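Local coordinates for protein transaminase (Bacillus megaterium, PDB 5G0A) that probably transfers amino groups between amines and carbonyl compounds with S-selectivity, as a pyridoxal-5'-phosphate-dependent class III (omega-) transaminase, at residues B[427-432]-B[458-463]; B[276-281]-B[385-390]. One frame throughout, in Å; residues are numbered along the deposited sequence.

Following the chain from its N terminus, interaction 2 comes first: the loop at 276-281, after strand 265-269 of the seven-stranded sheet, meets 385-390, so a long run of chain rich in helix is closed at the start of strand 387-392, the middle strand of the three-stranded antiparallel sheet. Interaction 1 opens later and closes a much shorter loop, joining the turn and strand start at 427-432 to helix 451-468. The two loops therefore stand in series, neither nesting nor crossing, and the centres of the two contacts are about 21 Å apart. Interaction 2 ties the cofactor-bearing part of the fold to the C-terminal part, near pyridoxal phosphate; interaction 1 lies farther out and fastens C-terminal elements to each other.

Interaction 1: residues B[427-432]-B[458-463]; sequences LEKGVL and MDALDY
Tyr463 OH donates a short hydrogen bond of 2.6 Å to Glu428 OE1, reaching that oxygen on its syn side, 26° out of the carboxylate plane. OE1 lies at the ring's edge, near its plane, while the carboxylate plane is turned 64° from the ring. Glu428 is extended beyond CG (chi2 175°), which carries its acid out to the phenol; OE2, the other oxygen, forms a salt bridge with Lys425, so the carboxylate is held from both oxygens. Tyrosine suits the position because its ring can span the gap from the helix and still end in a donor. Nearer the backbone the contact is apolar. Ala460 CB lies 3.7 Å from Val431 CB and 3.9 Å from Lys429 CB, and its small methyl lets helix and turn come close, with CA atoms of Lys429 and Ala460 5.9 Å apart. Lys429 uses its aliphatic part here, CG passing 4.2 Å from Tyr463 CD2. Gly430, with positive phi, ends the type I turn begun at Leu427. In this class III aminotransferase fold the turn links helix 418-427 to strand 431-432, which pairs in parallel with strand 51-54 at the edge of a small mixed sheet, and helix 451-468 packs on the turn.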
# COMPACT_ATOMS: atom_id res chain seq x y z
N LEU B 427 -19.06 8.59 40.48
CA LEU B 427 -19.07 10.06 40.38
C LEU B 427 -19.92 10.73 41.46
O LEU B 427 -19.61 11.83 41.93
CB LEU B 427 -19.53 10.51 38.99
CG LEU B 427 -19.37 11.99 38.61
CD1 LEU B 427 -17.91 12.45 38.70
CD2 LEU B 427 -19.94 12.26 37.23
N GLU B 428 -21.01 10.07 41.85
CA GLU B 428 -21.84 10.54 42.96
C GLU B 428 -21.03 10.71 44.24
O GLU B 428 -21.37 11.53 45.10
CB GLU B 428 -23.00 9.57 43.21
CG GLU B 428 -23.88 9.31 42.00
CD GLU B 428 -24.94 8.25 42.27
OE1 GLU B 428 -25.12 7.87 43.45
OE2 GLU B 428 -25.58 7.79 41.30
N LYS B 429 -19.96 9.92 44.37
CA LYS B 429 -19.04 10.00 45.50
C LYS B 429 -17.85 10.93 45.25
O LYS B 429 -16.89 10.95 46.04
CB LYS B 429 -18.56 8.59 45.89
CG LYS B 429 -19.66 7.65 46.37
CD LYS B 429 -20.19 8.03 47.75
CE LYS B 429 -19.20 7.68 48.85
NZ LYS B 429 -19.65 8.10 50.22
N GLY B 430 -17.92 11.71 44.17
CA GLY B 430 -16.85 12.62 43.76
C GLY B 430 -15.57 11.94 43.30
O GLY B 430 -14.49 12.51 43.42
N VAL B 431 -15.69 10.71 42.79
CA VAL B 431 -14.54 9.92 42.35
C VAL B 431 -14.67 9.62 40.86
O VAL B 431 -15.76 9.28 40.38
CB VAL B 431 -14.35 8.61 43.16
CG1 VAL B 431 -13.23 7.75 42.59
CG2 VAL B 431 -14.06 8.92 44.63
N LEU B 432 -13.56 9.81 40.13
CA LEU B 432 -13.47 9.42 38.72
C LEU B 432 -12.73 8.09 38.65
O LEU B 432 -11.55 8.02 38.95
CB LEU B 432 -12.71 10.49 37.90
CG LEU B 432 -13.35 11.88 37.89
CD1 LEU B 432 -12.37 12.97 37.45
CD2 LEU B 432 -14.58 11.89 36.99
N MET B 458 -11.50 3.37 46.47
CA MET B 458 -11.97 1.98 46.61
C MET B 458 -13.37 1.91 47.23
O MET B 458 -14.19 1.07 46.85
CB MET B 458 -10.97 1.16 47.42
CG MET B 458 -9.64 0.91 46.71
SD MET B 458 -9.76 -0.08 45.21
CE MET B 458 -9.54 1.16 43.92
N ASP B 459 -13.65 2.82 48.16
CA ASP B 459 -15.00 3.02 48.67
C ASP B 459 -16.02 3.32 47.57
O ASP B 459 -17.09 2.72 47.53
CB ASP B 459 -15.02 4.14 49.71
CG ASP B 459 -14.94 3.61 51.13
OD1 ASP B 459 -15.92 2.98 51.58
OD2 ASP B 459 -13.91 3.85 51.80
N ALA B 460 -15.67 4.24 46.67
CA ALA B 460 -16.57 4.62 45.58
C ALA B 460 -16.82 3.45 44.65
O ALA B 460 -17.92 3.30 44.13
CB ALA B 460 -16.03 5.81 44.80
N LEU B 461 -15.79 2.63 44.44
CA LEU B 461 -15.89 1.43 43.63
C LEU B 461 -16.80 0.40 44.33
O LEU B 461 -17.62 -0.24 43.67
CB LEU B 461 -14.49 0.84 43.40
CG LEU B 461 -14.37 -0.45 42.57
CD1 LEU B 461 -15.16 -0.33 41.27
CD2 LEU B 461 -12.90 -0.76 42.30
N ASP B 462 -16.65 0.28 45.65
CA ASP B 462 -17.48 -0.61 46.48
C ASP B 462 -18.95 -0.27 46.23
O ASP B 462 -19.73 -1.12 45.78
CB ASP B 462 -17.09 -0.41 47.96
CG ASP B 462 -17.54 -1.56 48.89
OD1 ASP B 462 -18.12 -2.57 48.43
OD2 ASP B 462 -17.29 -1.43 50.10
N TYR B 463 -19.30 0.99 46.47
CA TYR B 463 -20.62 1.55 46.13
C TYR B 463 -21.07 1.25 44.70
O TYR B 463 -22.23 0.91 44.46
CB TYR B 463 -20.61 3.07 46.39
CG TYR B 463 -21.89 3.77 45.99
CD1 TYR B 463 -23.01 3.73 46.82
CD2 TYR B 463 -21.97 4.49 44.80
CE1 TYR B 463 -24.18 4.37 46.46
CE2 TYR B 463 -23.14 5.14 44.44
CZ TYR B 463 -24.24 5.08 45.27
OH TYR B 463 -25.41 5.71 44.92

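Interaction 2: residues B[276-281]-B[385-390]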
# COMPACT_ATOMS: atom_id res chain seq x y z
N GLY B 276 7.78 4.76 36.37
CA GLY B 276 7.27 4.41 37.70
C GLY B 276 5.86 3.89 37.74
O GLY B 276 5.39 3.43 38.79
N ARG B 277 5.16 3.96 36.60
CA ARG B 277 3.75 3.60 36.51
C ARG B 277 3.45 2.19 37.07
O ARG B 277 2.38 1.96 37.64
CB ARG B 277 3.28 3.70 35.02
CG ARG B 277 1.85 3.25 34.71
CD ARG B 277 0.78 3.97 35.54
NE ARG B 277 0.89 5.42 35.36
CZ ARG B 277 0.18 6.32 36.05
NH1 ARG B 277 -0.72 5.91 36.95
NH2 ARG B 277 0.36 7.62 35.83
N THR B 278 4.41 1.28 36.90
CA THR B 278 4.20 -0.13 37.27
C THR B 278 5.03 -0.51 38.50
O THR B 278 5.15 -1.70 38.82
CB THR B 278 4.58 -1.11 36.11
OG1 THR B 278 6.00 -1.17 35.96
CG2 THR B 278 3.92 -0.66 34.78
N GLY B 279 5.60 0.48 39.18
CA GLY B 279 6.39 0.20 40.40
C GLY B 279 7.85 -0.14 40.17
O GLY B 279 8.56 -0.53 41.10
N LYS B 280 8.28 -0.04 38.91
CA LYS B 280 9.69 -0.04 38.53
C LYS B 280 9.86 1.13 37.56
O LYS B 280 8.84 1.73 37.16
CB LYS B 280 10.10 -1.37 37.86
CG LYS B 280 10.08 -2.56 38.82
CD LYS B 280 10.64 -3.82 38.19
CE LYS B 280 10.70 -4.96 39.22
NZ LYS B 280 11.85 -4.78 40.16
N TRP B 281 11.09 1.48 37.21
CA TRP B 281 11.28 2.61 36.28
C TRP B 281 10.51 2.36 34.97
O TRP B 281 9.79 3.24 34.49
CB TRP B 281 12.74 2.89 36.01
CG TRP B 281 13.33 3.75 37.11
CD1 TRP B 281 14.19 3.35 38.09
CD2 TRP B 281 13.08 5.15 37.34
NE1 TRP B 281 14.49 4.41 38.94
CE2 TRP B 281 13.84 5.53 38.48
CE3 TRP B 281 12.30 6.12 36.69
CZ2 TRP B 281 13.83 6.83 38.99
CZ3 TRP B 281 12.29 7.43 37.20
CH2 TRP B 281 13.05 7.77 38.34
N GLY B 385 2.20 -1.32 40.82
CA GLY B 385 2.36 0.14 40.96
C GLY B 385 1.02 0.85 40.94
O GLY B 385 0.12 0.50 41.70
N LEU B 386 0.90 1.86 40.06
CA LEU B 386 -0.38 2.54 39.87
C LEU B 386 -1.01 2.23 38.50
O LEU B 386 -1.46 3.13 37.78
CB LEU B 386 -0.20 4.06 40.04
CG LEU B 386 -0.18 4.64 41.48
CD1 LEU B 386 -1.48 4.38 42.21
CD2 LEU B 386 1.02 4.12 42.28
N LEU B 387 -1.07 0.95 38.15
CA LEU B 387 -1.73 0.52 36.92
C LEU B 387 -2.43 -0.82 37.18
O LEU B 387 -1.77 -1.85 37.32
CB LEU B 387 -0.70 0.39 35.78
CG LEU B 387 -1.26 0.08 34.37
CD1 LEU B 387 -2.19 1.18 33.86
CD2 LEU B 387 -0.12 -0.17 33.40
N TRP B 388 -3.75 -0.78 37.25
CA TRP B 388 -4.52 -1.97 37.63
C TRP B 388 -5.62 -2.26 36.63
O TRP B 388 -6.29 -1.35 36.13
CB TRP B 388 -5.04 -1.84 39.09
CG TRP B 388 -3.88 -1.87 40.06
CD1 TRP B 388 -3.13 -0.81 40.47
CD2 TRP B 388 -3.32 -3.03 40.68
NE1 TRP B 388 -2.12 -1.24 41.30
CE2 TRP B 388 -2.22 -2.60 41.45
CE3 TRP B 388 -3.64 -4.39 40.67
CZ2 TRP B 388 -1.45 -3.48 42.20
CZ3 TRP B 388 -2.87 -5.26 41.40
CH2 TRP B 388 -1.79 -4.81 42.16
N ILE B 389 -5.76 -3.54 36.29
CA ILE B 389 -6.91 -3.98 35.53
C ILE B 389 -7.81 -4.76 36.48
O ILE B 389 -7.31 -5.48 37.33
CB ILE B 389 -6.55 -4.92 34.35
CG1 ILE B 389 -5.70 -6.10 34.82
CG2 ILE B 389 -5.88 -4.15 33.21
CD1 ILE B 389 -6.09 -7.41 34.18
N VAL B 390 -9.11 -4.58 36.32
CA VAL B 390 -10.11 -5.36 37.05
C VAL B 390 -11.10 -5.89 36.02
O VAL B 390 -11.80 -5.11 35.34
CB VAL B 390 -10.87 -4.52 38.11
CG1 VAL B 390 -11.87 -5.40 38.87
CG2 VAL B 390 -9.91 -3.84 39.09
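The side chain of Arg277 crosses those of Leu386 and Leu387 at about a right angle. Its CB leaves the backbone alongside the segment 385-390, and CG, anti to the backbone N (chi1 175°), comes 4.0 Å from Leu387 CB. Bends at chi2 and chi3 then turn the chain back: CD lies 3.3 Å from Leu386 O and also touches Leu387 CB. NH1 gives a nearly straight hydrogen bond of 3.0 Å to Leu386 O (166°), with the oxygen in the guanidinium plane. NH1 also bonds to Ala445 O and NH2 to Asn57 OD1, so this buried arginine ties Leu386 to helix 57-60 and to the chain just after strand 440-443. Its own backbone adds a second tie, Leu386 N donating to Arg277 O over 2.8 Å. Gly385, with positive phi and no side chain, lets its CA lie 3.7 Å from Gly279 N. Trp388 NE1 donates a hydrogen bond to Gly385 O from above the carbonyl plane, bracing the bend before the strand. Leu386 packs on Ala357 and Ile364 of helix 353-374, while the side chain of Leu387, about 9 Å from the bound pyridoxal phosphate, meets Leu272 of the cofactor pocket and Arg442 of strand 440-443.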